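Local atomic coordinates of acetyl xylan esterase II (Penicillium purpurogenum, PDB entry 1G66), a protein that catalyses removal of acetyl groups from acetylated xylan, working as a serine hydrolase of the cutinase family. Residues A[27-32]-A[197-202]; A[97-102]-A[115-120]. All coordinates share one frame; numbering follows the deposited sequence.

Contact 1: A[27-32]-A[197-202]; sequences NGVLSA and QALAFV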
ATOM      1  N   ASN A  27       4.605  11.300  -5.909  1.00  7.16           N
ATOM      2  CA  ASN A  27       4.985  12.522  -6.638  1.00  8.95           C
ATOM      3  C   ASN A  27       4.118  12.769  -7.814  1.00  8.79           C
ATOM      4  O   ASN A  27       3.886  13.937  -8.145  1.00  9.48           O
ATOM      5  CB  ASN A  27       6.429  12.389  -7.079  1.00 14.52           C
ATOM      6  CG  ASN A  27       7.451  12.296  -6.002  1.00 18.73           C
ATOM      7  OD1 ASN A  27       7.283  12.647  -4.844  1.00 23.60           O
ATOM      8  ND2 ASN A  27       8.612  11.767  -6.443  1.00 26.63           N
ATOM      9  N   GLY A  28       3.667  11.749  -8.494  1.00  8.59           N
ATOM     10  CA  GLY A  28       2.755  11.919  -9.597  1.00  9.12           C
ATOM     11  C   GLY A  28       1.454  12.566  -9.135  1.00  7.93           C
ATOM     12  O   GLY A  28       0.927  13.458  -9.809  1.00  8.22           O
ATOM     13  N   VAL A  29       0.944  12.113  -7.986  1.00  7.02           N
ATOM     14  CA  VAL A  29      -0.293  12.701  -7.477  1.00  6.62           C
ATOM     15  C   VAL A  29      -0.044  14.144  -7.052  1.00  7.08           C
ATOM     16  O   VAL A  29      -0.848  15.023  -7.389  1.00  7.67           O
ATOM     17  CB  VAL A  29      -0.849  11.856  -6.316  1.00  7.14           C
ATOM     18  CG1 VAL A  29      -2.051  12.535  -5.704  1.00  9.14           C
ATOM     19  CG2 VAL A  29      -1.177  10.456  -6.839  1.00  8.46           C
ATOM     20  N   LEU A  30       1.031  14.393  -6.333  1.00  6.85           N
ATOM     21  CA  LEU A  30       1.270  15.753  -5.887  1.00  8.47           C
ATOM     22  C   LEU A  30       1.414  16.698  -7.038  1.00  9.01           C
ATOM     23  O   LEU A  30       0.953  17.843  -6.969  1.00 13.10           O
ATOM     24  CB  LEU A  30       2.545  15.802  -5.067  1.00  8.70           C
ATOM     25  CG  LEU A  30       2.502  15.146  -3.684  1.00  9.85           C
ATOM     26  CD1 LEU A  30       3.877  15.039  -3.083  1.00 14.34           C
ATOM     27  CD2 LEU A  30       1.616  15.870  -2.745  1.00 19.14           C
ATOM     28  N   SER A  31       2.051  16.278  -8.115  1.00  7.45           N
ATOM     29  CA  SER A  31       2.227  17.159  -9.241  1.00  8.61           C
ATOM     30  C   SER A  31       0.937  17.325 -10.046  1.00  7.29           C
ATOM     31  O   SER A  31       0.796  18.357 -10.682  1.00  9.03           O
ATOM     32  CB  SER A  31       3.178  16.501 -10.229  0.56 13.78           C
ATOM     33  OG  SER A  31       2.773  15.410 -11.029  0.56 17.67           O
ATOM     34  N   ALA A  32       0.020  16.375  -9.960  1.00  6.95           N
ATOM     35  CA  ALA A  32      -1.260  16.474 -10.632  1.00  7.29           C
ATOM     36  C   ALA A  32      -2.220  17.400  -9.876  1.00  7.57           C
ATOM     37  O   ALA A  32      -3.218  17.836 -10.468  1.00  8.39           O
ATOM     38  CB  ALA A  32      -1.886  15.108 -10.787  1.00  8.45           C
ATOM     39  N   GLN A 197      -0.572   4.282 -15.153  1.00  6.48           N
ATOM     40  CA  GLN A 197      -1.826   3.644 -14.874  1.00  6.56           C
ATOM     41  C   GLN A 197      -2.332   4.023 -13.486  1.00  5.40           C
ATOM     42  O   GLN A 197      -3.493   4.317 -13.297  1.00  5.82           O
ATOM     43  CB  GLN A 197      -1.783   2.119 -14.950  1.00  6.60           C
ATOM     44  CG  GLN A 197      -1.746   1.552 -16.340  1.00  8.88           C
ATOM     45  CD  GLN A 197      -2.034   0.065 -16.342  1.00  7.82           C
ATOM     46  OE1 GLN A 197      -2.903  -0.402 -15.623  1.00  8.42           O
ATOM     47  NE2 GLN A 197      -1.335  -0.676 -17.163  1.00  9.01           N
ATOM     48  N   ALA A 198      -1.418   3.970 -12.526  1.00  5.21           N
ATOM     49  CA  ALA A 198      -1.818   4.271 -11.150  1.00  5.08           C
ATOM     50  C   ALA A 198      -2.298   5.686 -11.022  1.00  4.95           C
ATOM     51  O   ALA A 198      -3.325   5.956 -10.390  1.00  5.26           O
ATOM     52  CB  ALA A 198      -0.653   3.986 -10.223  1.00  5.46           C
ATOM     53  N   LEU A 199      -1.555   6.622 -11.625  1.00  5.95           N
ATOM     54  CA  LEU A 199      -1.980   8.027 -11.570  1.00  5.99           C
ATOM     55  C   LEU A 199      -3.321   8.227 -12.272  1.00  5.90           C
ATOM     56  O   LEU A 199      -4.168   8.976 -11.791  1.00  6.32           O
ATOM     57  CB  LEU A 199      -0.900   8.888 -12.202  1.00  7.62           C
ATOM     58  CG  LEU A 199      -1.229  10.369 -12.281  1.00  8.76           C
ATOM     59  CD1 LEU A 199      -1.459  10.980 -10.880  1.00  9.61           C
ATOM     60  CD2 LEU A 199      -0.150  11.133 -13.035  1.00 13.43           C
ATOM     61  N   ALA A 200      -3.513   7.557 -13.400  1.00  6.44           N
ATOM     62  CA  ALA A 200      -4.795   7.659 -14.081  1.00  6.93           C
ATOM     63  C   ALA A 200      -5.932   7.191 -13.197  1.00  6.11           C
ATOM     64  O   ALA A 200      -7.014   7.771 -13.154  1.00  6.62           O
ATOM     65  CB  ALA A 200      -4.743   6.876 -15.391  1.00  8.52           C
ATOM     66  N   PHE A 201      -5.673   6.086 -12.484  1.00  5.76           N
ATOM     67  CA  PHE A 201      -6.706   5.612 -11.575  1.00  5.61           C
ATOM     68  C   PHE A 201      -6.976   6.616 -10.472  1.00  5.31           C
ATOM     69  O   PHE A 201      -8.122   6.924 -10.182  1.00  6.00           O
ATOM     70  CB  PHE A 201      -6.254   4.272 -10.983  1.00  5.53           C
ATOM     71  CG  PHE A 201      -7.243   3.710 -10.005  1.00  5.17           C
ATOM     72  CD1 PHE A 201      -8.429   3.166 -10.407  1.00  6.26           C
ATOM     73  CD2 PHE A 201      -6.968   3.734  -8.630  1.00  5.78           C
ATOM     74  CE1 PHE A 201      -9.325   2.628  -9.517  1.00  6.71           C
ATOM     75  CE2 PHE A 201      -7.854   3.184  -7.717  1.00  5.86           C
ATOM     76  CZ  PHE A 201      -9.058   2.628  -8.163  1.00  7.08           C
ATOM     77  N   VAL A 202      -5.930   7.127  -9.842  1.00  5.33           N
ATOM     78  CA  VAL A 202      -6.110   8.120  -8.797  1.00  5.36           C
ATOM     79  C   VAL A 202      -6.927   9.292  -9.348  1.00  5.83           C
ATOM     80  O   VAL A 202      -7.857   9.763  -8.674  1.00  6.74           O
ATOM     81  CB  VAL A 202      -4.759   8.565  -8.226  1.00  5.43           C
ATOM     82  CG1 VAL A 202      -4.942   9.770  -7.295  1.00  6.48           C
ATOM     83  CG2 VAL A 202      -4.047   7.434  -7.528  1.00  5.96           C
TER
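Gly28 opens the contact with its backbone alone: its carbonyl O lies 3.6 Å from Leu199 CD1, and CD2 of the same leucine comes within 4.1 Å of that oxygen, so both methyls of the leucine lie against the backbone carbonyl at a residue that has no side chain. The oxygen already accepts a bond inside its own helix, from Ala32 N to Gly28 O at 3.1 Å; in one of two conformers the hydroxyl of Ser31 adds a second. The methyls of Leu199 add apolar cover.

At Val29 the CG2 branch does the touching. Placed anti to the carbonyl carbon and beside the backbone N, it meets Val202 CG1 at 3.9 Å, the two side chains running at about a right angle, and Leu199 CD1 at 4.1 Å. This is the more deeply buried side of the contact, for Val29 and Val202 are both buried. One turn on, Ala32 CB closes over Leu199 CD1 at 4.2 Å; that methyl thereby touches Gly28, Val29 and Ala32. Leu199 reaches across because its CG is anti to the backbone N (chi1 177°).

The axes of these short segments pass 9.8 Å apart at a crossing angle of -46°, joined by apolar contacts. Ala198 and Val202 also touch Ile129 of strand 125-131. The two helices, packed side by side with helix 190-206 laid against the sheet, form part of one helical layer over the central parallel sheet, as in the alpha/beta-hydrolase fold of cutinases.

Contact 2: A[97-102]-A[115-120]; sequences DVALCG and VQLSSS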
ATOM      1  N   ASP A  97      -2.596  -2.726   2.633  1.00  3.88           N
ATOM      2  CA  ASP A  97      -3.563  -3.715   2.251  1.00  4.01           C
ATOM      3  C   ASP A  97      -4.295  -4.232   3.491  1.00  4.30           C
ATOM      4  O   ASP A  97      -5.532  -4.250   3.545  1.00  4.44           O
ATOM      5  CB  ASP A  97      -2.835  -4.777   1.482  1.00  4.03           C
ATOM      6  CG  ASP A  97      -3.637  -5.845   0.804  1.00  4.25           C
ATOM      7  OD1 ASP A  97      -4.886  -5.969   1.055  1.00  4.85           O
ATOM      8  OD2 ASP A  97      -3.062  -6.583  -0.023  1.00  4.56           O
ATOM      9  N   VAL A  98      -3.531  -4.662   4.510  1.00  4.10           N
ATOM     10  CA  VAL A  98      -4.194  -5.101   5.720  1.00  4.19           C
ATOM     11  C   VAL A  98      -4.986  -3.979   6.364  1.00  4.23           C
ATOM     12  O   VAL A  98      -6.101  -4.164   6.829  1.00  4.74           O
ATOM     13  CB  VAL A  98      -3.195  -5.730   6.700  1.00  4.48           C
ATOM     14  CG1 VAL A  98      -3.953  -6.220   7.923  1.00  6.06           C
ATOM     15  CG2 VAL A  98      -2.453  -6.859   6.037  1.00  5.55           C
ATOM     16  N   ALA A  99      -4.381  -2.797   6.471  1.00  4.25           N
ATOM     17  CA  ALA A  99      -5.063  -1.737   7.176  1.00  4.77           C
ATOM     18  C   ALA A  99      -6.380  -1.395   6.524  1.00  4.61           C
ATOM     19  O   ALA A  99      -7.371  -1.110   7.236  1.00  5.16           O
ATOM     20  CB  ALA A  99      -4.176  -0.500   7.276  1.00  5.66           C
ATOM     21  N   LEU A 100      -6.410  -1.315   5.202  1.00  4.49           N
ATOM     22  CA  LEU A 100      -7.584  -0.906   4.450  1.00  4.60           C
ATOM     23  C   LEU A 100      -8.593  -2.021   4.225  1.00  4.82           C
ATOM     24  O   LEU A 100      -9.785  -1.816   4.357  1.00  5.78           O
ATOM     25  CB  LEU A 100      -7.169  -0.337   3.102  1.00  4.64           C
ATOM     26  CG  LEU A 100      -8.285   0.052   2.146  1.00  5.05           C
ATOM     27  CD1 LEU A 100      -9.158   1.127   2.706  1.00  6.10           C
ATOM     28  CD2 LEU A 100      -7.668   0.480   0.836  1.00  5.71           C
ATOM     29  N   CYS A 101      -8.091  -3.218   3.907  1.00  4.71           N
ATOM     30  CA  CYS A 101      -8.975  -4.333   3.540  1.00  4.81           C
ATOM     31  C   CYS A 101      -9.249  -5.283   4.701  1.00  5.07           C
ATOM     32  O   CYS A 101     -10.146  -6.110   4.569  1.00  6.38           O
ATOM     33  CB  CYS A 101      -8.357  -5.149   2.427  1.00  5.18           C
ATOM     34  SG  CYS A 101      -8.306  -4.300   0.832  1.00  6.43           S
ATOM     35  N   GLY A 102      -8.502  -5.202   5.794  1.00  4.75           N
ATOM     36  CA  GLY A 102      -8.624  -6.146   6.864  1.00  5.22           C
ATOM     37  C   GLY A 102      -8.193  -7.516   6.399  1.00  5.10           C
ATOM     38  O   GLY A 102      -7.335  -7.693   5.537  1.00  5.66           O
ATOM     39  N   VAL A 115     -10.750  -4.460   9.540  1.00  6.46           N
ATOM     40  CA  VAL A 115     -10.202  -3.253   8.906  1.00  6.25           C
ATOM     41  C   VAL A 115      -9.688  -2.378  10.001  1.00  6.41           C
ATOM     42  O   VAL A 115     -10.363  -2.180  11.023  1.00  8.20           O
ATOM     43  CB  VAL A 115     -11.306  -2.609   8.059  1.00  6.58           C
ATOM     44  CG1 VAL A 115     -10.887  -1.214   7.569  1.00  6.97           C
ATOM     45  CG2 VAL A 115     -11.717  -3.490   6.907  1.00  7.81           C
ATOM     46  N   GLN A 116      -8.495  -1.804   9.814  1.00  5.93           N
ATOM     47  CA  GLN A 116      -7.854  -1.000  10.860  1.00  6.08           C
ATOM     48  C   GLN A 116      -8.092   0.476  10.686  1.00  6.10           C
ATOM     49  O   GLN A 116      -8.007   1.220  11.682  1.00  6.65           O
ATOM     50  CB  GLN A 116      -6.364  -1.338  10.960  1.00  5.88           C
ATOM     51  CG  GLN A 116      -6.108  -2.771  11.308  1.00  6.84           C
ATOM     52  CD  GLN A 116      -6.630  -3.108  12.668  1.00  7.94           C
ATOM     53  OE1 GLN A 116      -7.499  -4.043  12.796  1.00 10.79           O
ATOM     54  NE2 GLN A 116      -6.160  -2.438  13.648  1.00  8.67           N
ATOM     55  N   LEU A 117      -8.360   0.924   9.474  1.00  7.12           N
ATOM     56  CA  LEU A 117      -8.830   2.293   9.292  1.00  6.97           C
ATOM     57  C   LEU A 117     -10.205   2.425   9.907  1.00  6.63           C
ATOM     58  O   LEU A 117     -11.002   1.485   9.878  1.00  8.65           O
ATOM     59  CB  LEU A 117      -8.905   2.643   7.819  1.00  6.08           C
ATOM     60  CG  LEU A 117      -7.589   2.633   7.074  1.00 10.43           C
ATOM     61  CD1 LEU A 117      -7.807   3.228   5.679  1.00  9.42           C
ATOM     62  CD2 LEU A 117      -6.477   3.301   7.825  1.00 14.44           C
ATOM     63  N   SER A 118     -10.484   3.598  10.460  1.00  7.18           N
ATOM     64  CA  SER A 118     -11.832   3.901  10.948  1.00  7.12           C
ATOM     65  C   SER A 118     -12.829   3.978   9.791  1.00  7.19           C
ATOM     66  O   SER A 118     -12.455   4.111   8.632  1.00  7.80           O
ATOM     67  CB  SER A 118     -11.811   5.225  11.652  1.00  6.93           C
ATOM     68  OG  SER A 118     -11.667   6.292  10.691  1.00  7.17           O
ATOM     69  N   SER A 119     -14.118   3.861  10.118  1.00  8.11           N
ATOM     70  CA  SER A 119     -15.131   3.996   9.101  1.00  9.22           C
ATOM     71  C   SER A 119     -15.024   5.293   8.346  1.00  8.23           C
ATOM     72  O   SER A 119     -15.150   5.340   7.122  1.00  9.69           O
ATOM     73  CB  SER A 119     -16.548   3.925   9.749  1.00 12.91           C
ATOM     74  OG  SER A 119     -16.696   2.642  10.327  1.00 14.52           O
ATOM     75  N   SER A 120     -14.765   6.359   9.071  1.00  7.19           N
ATOM     76  CA  SER A 120     -14.670   7.669   8.435  1.00  7.41           C
ATOM     77  C   SER A 120     -13.454   7.729   7.516  1.00  6.08           C
ATOM     78  O   SER A 120     -13.536   8.251   6.423  1.00  6.98           O
ATOM     79  CB  SER A 120     -14.487   8.704   9.554  0.73  7.60           C
ATOM     80  OG  SER A 120     -15.533   8.846  10.501  0.73  8.25           O
TER
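Ala99 O accepts two backbone hydrogen bonds from consecutive residues, Gln116 N at 2.9 Å and Leu117 N at 3.2 Å. The donors arrive from opposite faces of the carbonyl plane, and the longer bond is the straighter, with an N-H...O angle of 162° against 148°. This bifurcated acceptor pins the loop to the last turn of helix 91-101.

Val115 packs around the same turn: CG1 lies 3.4 Å from Leu100 O and 3.5 Å from Ala99 O, while CG2 sits 3.8 Å from Cys101 C. Replacing it with an alanine would probably uncover the carbonyl of Leu100 and open a gap beside the helix end. At Gly102 phi is positive (66°), and a side chain there would collide with Val115 N. Deeper in, Leu100 CD1 meets Leu117 CD1 at 3.9 Å, the two buried side chains meeting at a slant.

Cys101 is disulfide-bonded to Cys161, and Ser118 OG caps Ala121 N at the start of helix 119-124. The contact is wedged between layers: Ala99 and Gln116 touch Val68 and Ala69 of helix 57-78, whereas Leu100 and Leu117 rest on Ala128 and Val125 of strand 125-131.

From the N terminus, the chain passes strand 5-10 and enters helix 23-32, whose residues 27-32 supply the first segment of contact 1. Its partner comes 165 residues later in helix 190-206, so contact 1 closes a loop spanning most of the chain and joins two helices near its ends. Contact 2 falls wholly within that span: helix 91-101 is met again by residues 115-120 after a linker without helix or strand, a short closure leading to helix 119-124 and strand 125-131. The loops therefore nest and do not cross. The centres of contact 1 and contact 2 are about 22 Å apart. The nearest atoms of contact 1 and contact 2 are about 9 Å apart, without touching. Strand 125-131 relates them, since side chains from both contacts pack on it.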